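Local coordinates for protein prophenoloxidase b (Marsupenaeus japonicus, PDB 3WKY) that is a type 3 copper protein, the hemolymph proenzyme of a phenoloxidase that probably hydroxylates monophenols and oxidises o-diphenols at its dicopper centre, at residues H306-G311 and H405-T410; V321-N326 and I335-E340. All blocks are in the same frame, centred on the assembly; numbering follows the deposited sequence.

Interaction 1: residues H306-G311 and H405-T410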
loop_
_atom_site.group_PDB
_atom_site.type_symbol
_atom_site.label_atom_id
_atom_site.label_comp_id
_atom_site.label_asym_id
_atom_site.label_seq_id
_atom_site.Cartn_x
_atom_site.Cartn_y
_atom_site.Cartn_z
ATOM N N HIS A 306 13.608 22.298 -15.506
ATOM C CA HIS A 306 13.918 22.329 -16.939
ATOM C C HIS A 306 14.745 23.567 -17.298
ATOM O O HIS A 306 15.778 23.459 -17.964
ATOM C CB HIS A 306 12.649 22.325 -17.784
ATOM C CG HIS A 306 12.906 22.464 -19.254
ATOM N ND1 HIS A 306 13.396 21.430 -20.027
ATOM C CD2 HIS A 306 12.738 23.512 -20.096
ATOM C CE1 HIS A 306 13.528 21.840 -21.277
ATOM N NE2 HIS A 306 13.136 23.101 -21.347
ATOM N N GLY A 307 14.273 24.740 -16.879
ATOM C CA GLY A 307 14.979 25.984 -17.171
ATOM C C GLY A 307 16.397 25.978 -16.625
ATOM O O GLY A 307 17.351 26.408 -17.298
ATOM N N ILE A 308 16.550 25.515 -15.392
ATOM C CA ILE A 308 17.880 25.400 -14.807
ATOM C C ILE A 308 18.757 24.475 -15.650
ATOM O O ILE A 308 19.915 24.796 -15.959
ATOM C CB ILE A 308 17.799 24.893 -13.355
ATOM C CG1 ILE A 308 17.265 26.009 -12.449
ATOM C CG2 ILE A 308 19.169 24.397 -12.877
ATOM C CD1 ILE A 308 16.879 25.550 -11.031
ATOM N N ASP A 309 18.199 23.329 -16.033
ATOM C CA ASP A 309 18.976 22.306 -16.733
ATOM C C ASP A 309 19.400 22.719 -18.138
ATOM O O ASP A 309 20.482 22.321 -18.597
ATOM C CB ASP A 309 18.205 20.981 -16.788
ATOM C CG ASP A 309 18.052 20.325 -15.414
ATOM O OD1 ASP A 309 18.729 20.751 -14.455
ATOM O OD2 ASP A 309 17.243 19.371 -15.296
ATOM N N VAL A 310 18.579 23.524 -18.814
ATOM C CA VAL A 310 18.947 24.004 -20.157
ATOM C C VAL A 310 19.622 25.375 -20.152
ATOM O O VAL A 310 20.089 25.838 -21.196
ATOM C CB VAL A 310 17.751 24.059 -21.128
ATOM C CG1 VAL A 310 17.121 22.670 -21.281
ATOM C CG2 VAL A 310 16.718 25.118 -20.660
ATOM N N GLY A 311 19.662 26.019 -18.990
ATOM C CA GLY A 311 20.389 27.275 -18.830
ATOM C C GLY A 311 19.657 28.552 -19.218
ATOM O O GLY A 311 20.284 29.589 -19.431
ATOM N N HIS A 405 21.310 24.804 -5.335
ATOM C CA HIS A 405 22.562 24.065 -5.574
ATOM C C HIS A 405 22.488 23.364 -6.931
ATOM O O HIS A 405 23.488 23.273 -7.647
ATOM C CB HIS A 405 22.817 23.054 -4.441
ATOM C CG HIS A 405 24.047 22.219 -4.628
ATOM N ND1 HIS A 405 25.318 22.754 -4.617
ATOM C CD2 HIS A 405 24.202 20.886 -4.818
ATOM C CE1 HIS A 405 26.202 21.789 -4.798
ATOM N NE2 HIS A 405 25.552 20.645 -4.914
ATOM N N ARG A 406 21.303 22.872 -7.294
ATOM C CA ARG A 406 21.110 22.306 -8.628
ATOM C C ARG A 406 21.519 23.331 -9.675
ATOM O O ARG A 406 22.223 23.009 -10.643
ATOM C CB ARG A 406 19.646 21.924 -8.859
ATOM C CG ARG A 406 19.390 21.207 -10.195
ATOM C CD ARG A 406 17.874 21.108 -10.461
ATOM N NE ARG A 406 17.562 20.300 -11.643
ATOM C CZ ARG A 406 17.066 19.063 -11.593
ATOM N NH1 ARG A 406 16.819 18.476 -10.423
ATOM N NH2 ARG A 406 16.813 18.412 -12.721
ATOM N N TYR A 407 21.082 24.570 -9.479
ATOM C CA TYR A 407 21.464 25.619 -10.403
ATOM C C TYR A 407 22.982 25.887 -10.314
ATOM O O TYR A 407 23.668 25.969 -11.347
ATOM C CB TYR A 407 20.652 26.911 -10.196
ATOM C CG TYR A 407 21.372 28.040 -10.901
ATOM C CD1 TYR A 407 21.301 28.169 -12.285
ATOM C CD2 TYR A 407 22.205 28.913 -10.199
ATOM C CE1 TYR A 407 22.030 29.176 -12.949
ATOM C CE2 TYR A 407 22.919 29.906 -10.850
ATOM C CZ TYR A 407 22.828 30.033 -12.221
ATOM O OH TYR A 407 23.550 31.024 -12.876
ATOM N N LYS A 408 23.515 26.017 -9.100
ATOM C CA LYS A 408 24.959 26.304 -8.983
ATOM C C LYS A 408 25.809 25.273 -9.716
ATOM O O LYS A 408 26.806 25.619 -10.350
ATOM C CB LYS A 408 25.407 26.410 -7.522
ATOM C CG LYS A 408 24.877 27.643 -6.778
ATOM C CD LYS A 408 25.531 28.934 -7.300
ATOM C CE LYS A 408 25.145 30.139 -6.420
ATOM N NZ LYS A 408 25.893 31.383 -6.849
ATOM N N LEU A 409 25.415 24.004 -9.640
ATOM C CA LEU A 409 26.185 22.945 -10.294
ATOM C C LEU A 409 26.220 23.064 -11.824
ATOM O O LEU A 409 27.109 22.499 -12.478
ATOM C CB LEU A 409 25.675 21.560 -9.868
ATOM C CG LEU A 409 25.996 21.139 -8.432
ATOM C CD1 LEU A 409 25.456 19.735 -8.151
ATOM C CD2 LEU A 409 27.507 21.221 -8.137
ATOM N N THR A 410 25.275 23.796 -12.405
ATOM C CA THR A 410 25.286 23.979 -13.859
ATOM C C THR A 410 26.345 24.992 -14.295
ATOM O O THR A 410 26.621 25.130 -15.483
ATOM C CB THR A 410 23.938 24.455 -14.421
ATOM O OG1 THR A 410 23.617 25.746 -13.882
ATOM C CG2 THR A 410 22.815 23.453 -14.086
HETATM O O HOH W 1 21.528 26.942 -15.474
#

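Interaction 2: residues V321-N326 and I335-E340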
loop_
_atom_site.group_PDB
_atom_site.type_symbol
_atom_site.label_atom_id
_atom_site.label_comp_id
_atom_site.label_asym_id
_atom_site.label_seq_id
_atom_site.Cartn_x
_atom_site.Cartn_y
_atom_site.Cartn_z
ATOM N N VAL A 321 15.589 34.035 -21.360
ATOM C CA VAL A 321 16.528 34.771 -20.523
ATOM C C VAL A 321 17.637 33.826 -20.081
ATOM O O VAL A 321 17.374 32.842 -19.384
ATOM C CB VAL A 321 15.851 35.346 -19.259
ATOM C CG1 VAL A 321 16.805 36.306 -18.550
ATOM C CG2 VAL A 321 14.557 36.057 -19.617
ATOM N N ARG A 322 18.873 34.108 -20.487
ATOM C CA ARG A 322 19.996 33.266 -20.106
ATOM C C ARG A 322 20.251 33.291 -18.601
ATOM O O ARG A 322 20.149 34.343 -17.965
ATOM C CB ARG A 322 21.265 33.721 -20.838
ATOM C CG ARG A 322 22.525 33.055 -20.361
ATOM C CD ARG A 322 23.727 33.396 -21.252
ATOM N NE ARG A 322 24.331 34.676 -20.899
ATOM C CZ ARG A 322 25.564 35.028 -21.252
ATOM N NH1 ARG A 322 26.312 34.193 -21.963
ATOM N NH2 ARG A 322 26.051 36.202 -20.887
ATOM N N LEU A 323 20.581 32.126 -18.039
ATOM C CA LEU A 323 20.994 32.000 -16.647
ATOM C C LEU A 323 22.504 31.832 -16.581
ATOM O O LEU A 323 23.051 30.852 -17.090
ATOM C CB LEU A 323 20.347 30.764 -15.996
ATOM C CG LEU A 323 18.828 30.764 -15.883
ATOM C CD1 LEU A 323 18.371 29.413 -15.286
ATOM C CD2 LEU A 323 18.355 31.922 -15.004
ATOM N N THR A 324 23.193 32.779 -15.952
ATOM C CA THR A 324 24.642 32.631 -15.787
ATOM C C THR A 324 25.129 33.392 -14.564
ATOM O O THR A 324 24.628 34.481 -14.275
ATOM C CB THR A 324 25.412 33.109 -17.059
ATOM O OG1 THR A 324 26.816 32.904 -16.874
ATOM C CG2 THR A 324 25.157 34.594 -17.341
ATOM N N ASP A 325 26.086 32.818 -13.833
ATOM C CA ASP A 325 26.712 33.540 -12.734
ATOM C C ASP A 325 28.044 34.154 -13.191
ATOM O O ASP A 325 28.825 34.631 -12.367
ATOM C CB ASP A 325 26.923 32.647 -11.505
ATOM C CG ASP A 325 25.631 32.419 -10.702
ATOM O OD1 ASP A 325 24.544 32.821 -11.173
ATOM O OD2 ASP A 325 25.711 31.835 -9.600
ATOM N N ASN A 326 28.281 34.107 -14.503
ATOM C CA ASN A 326 29.357 34.872 -15.163
ATOM C C ASN A 326 28.693 35.907 -16.087
ATOM O O ASN A 326 28.828 35.821 -17.307
ATOM C CB ASN A 326 30.220 33.967 -16.062
ATOM C CG ASN A 326 31.141 33.010 -15.294
ATOM O OD1 ASN A 326 31.551 33.262 -14.161
ATOM N ND2 ASN A 326 31.501 31.908 -15.952
ATOM N N ILE A 335 21.689 33.058 -10.525
ATOM C CA ILE A 335 21.234 32.731 -9.168
ATOM C C ILE A 335 20.135 33.696 -8.704
ATOM O O ILE A 335 19.172 33.285 -8.028
ATOM C CB ILE A 335 22.414 32.689 -8.159
ATOM C CG1 ILE A 335 21.922 32.397 -6.731
ATOM C CG2 ILE A 335 23.216 34.007 -8.178
ATOM C CD1 ILE A 335 21.228 31.011 -6.590
ATOM N N ASN A 336 20.242 34.970 -9.091
ATOM C CA ASN A 336 19.218 35.946 -8.735
ATOM C C ASN A 336 17.900 35.679 -9.456
ATOM O O ASN A 336 16.828 35.745 -8.852
ATOM C CB ASN A 336 19.672 37.376 -9.036
ATOM C CG ASN A 336 18.713 38.408 -8.478
ATOM O OD1 ASN A 336 18.381 38.383 -7.287
ATOM N ND2 ASN A 336 18.240 39.302 -9.333
ATOM N N LEU A 337 17.985 35.388 -10.755
ATOM C CA LEU A 337 16.798 35.082 -11.554
ATOM C C LEU A 337 16.066 33.850 -11.027
ATOM O O LEU A 337 14.825 33.821 -10.998
ATOM C CB LEU A 337 17.195 34.856 -13.020
ATOM C CG LEU A 337 17.558 36.144 -13.770
ATOM C CD1 LEU A 337 18.332 35.816 -15.043
ATOM C CD2 LEU A 337 16.301 36.941 -14.102
ATOM N N VAL A 338 16.832 32.829 -10.637
ATOM C CA VAL A 338 16.236 31.597 -10.078
ATOM C C VAL A 338 15.591 31.918 -8.736
ATOM O O VAL A 338 14.466 31.482 -8.460
ATOM C CB VAL A 338 17.307 30.478 -9.930
ATOM C CG1 VAL A 338 16.746 29.270 -9.160
ATOM C CG2 VAL A 338 17.798 30.038 -11.301
ATOM N N GLY A 339 16.281 32.713 -7.915
ATOM C CA GLY A 339 15.730 33.119 -6.632
ATOM C C GLY A 339 14.413 33.859 -6.770
ATOM O O GLY A 339 13.453 33.554 -6.052
ATOM N N GLU A 340 14.351 34.834 -7.684
ATOM C CA GLU A 340 13.102 35.578 -7.885
ATOM C C GLU A 340 11.994 34.662 -8.407
ATOM O O GLU A 340 10.817 34.870 -8.112
ATOM C CB GLU A 340 13.294 36.751 -8.855
ATOM C CG GLU A 340 14.271 37.856 -8.365
ATOM C CD GLU A 340 13.659 38.783 -7.312
ATOM O OE1 GLU A 340 12.578 38.470 -6.760
ATOM O OE2 GLU A 340 14.260 39.842 -7.031
#

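Interaction 1: residues H306-G311 and H405-T410
Asp309 and Arg406 join these two helix ends with a paired salt bridge, their side chains meeting at about a right angle. The guanidinium comes in side-on, NE and NH2 each taking one carboxylate oxygen, and the two flat groups lie nearly coplanar, 24° apart. Arg406 NH2 to Asp309 OD2 is the straighter bond, 2.8 Å at 171°, running in the guanidinium plane onto the syn lone pair. Arg406 NE to Asp309 OD1, at 3.1 Å, is tilted from both planes. Arg406 spans the gap because its chain is extended from CG to NE; Tyr305 adds a cation-pi contact.

Ile308 fills the space between the backbones. With CG2 anti to the backbone N, that methyl reaches Tyr407, resting 3.6 Å from CA of Tyr407 and 4.0 Å from its CB, near the edge of the ring rather than over a face; the phenol OH goes on to Asp325. Further along, Thr410 CG2 packs 3.7 Å from Ile308 O. A water donates to both Ile308 O and Thr410 OG1, while that hydroxyl donates back to Tyr407 O.

Asn241 of a second subunit donates to Asp309 O. Gly311, with positive phi, ends its helix in a Schellman motif. The axes of 306-310 and 405-409 come within 9.3 Å and run 19° from parallel, a near-parallel helix pair in the helical part of this type 3 copper fold.

Interaction 2: residues V321-N326 and I335-E340
Leu323 and Leu337 are both turned with CG anti to the carbonyl carbon (chi1 -64° and -74°), which brings their branches together between the chain 321-326 and the helix. Leu323 points CD2 at the base of Leu337, 3.7 Å from its CB, and sets CD1 4.1 Å from Val338 CG2, crossing that valine at about a right angle. Leu337 sends CD1 back across, 3.7 Å from Arg322 O and 3.9 Å from Val321 CG1, so the leucines interlock and the valines extend the patch.

The polar end is built on Asp325. Its OD1 receives the backbone N-H of Ile335 through the syn lone pair, 2.9 Å long with an N-H...O angle of 155°, in the first turn of the helix, where a carboxylate probably gains from the helix dipole. Ile335 CG2 lies beside the same group, 3.5 Å from Asp325 OD1. Tyr407 also binds OD1 and Lys408 forms a salt bridge to OD2, so this buried charge has both oxygens engaged. Replacing Asp325 by an alanine is likely to leave the Ile335 N-H and the Lys408 ammonium without these mates and the Tyr407 hydroxyl free to turn. Next to it, Thr324 OG1 accepts from Asn326 N in an ST turn just after the strand.

Strand 320-322 pairs antiparallel with strand 312-314, and Leu323 continues the backbone bonding to Gly311. Helix 391-409 lies against the contact, Tyr407 touching both Leu323 and Ile335, and Ile335 also meets Glu220 and Tyr223 of helix 218-239, placing helix 334-343 among these helices and the hairpin.

Overall arrangement
Interactions 1 and 2 are one continuous buried cluster, their centres about 9 Å apart, with 321-326 and 335-340 falling between 306-311 and 405-410 along the chain. Helix 391-409 is common to both: Tyr407 OH meets Asp325 OD1 at 2.7 Å, a probable hydrogen bond, and Lys408 NZ makes a salt bridge of 2.8 Å to Asp325 OD2. The Tyr407 ring also packs on the start of helix 334-343, CE2 3.4 Å from Ile335 N. The same helix 391-409 also carries Phe393 and His397 of the copper-dioxygen pocket, earlier along it than Tyr407 and Lys408. Each contact also touches the second subunit.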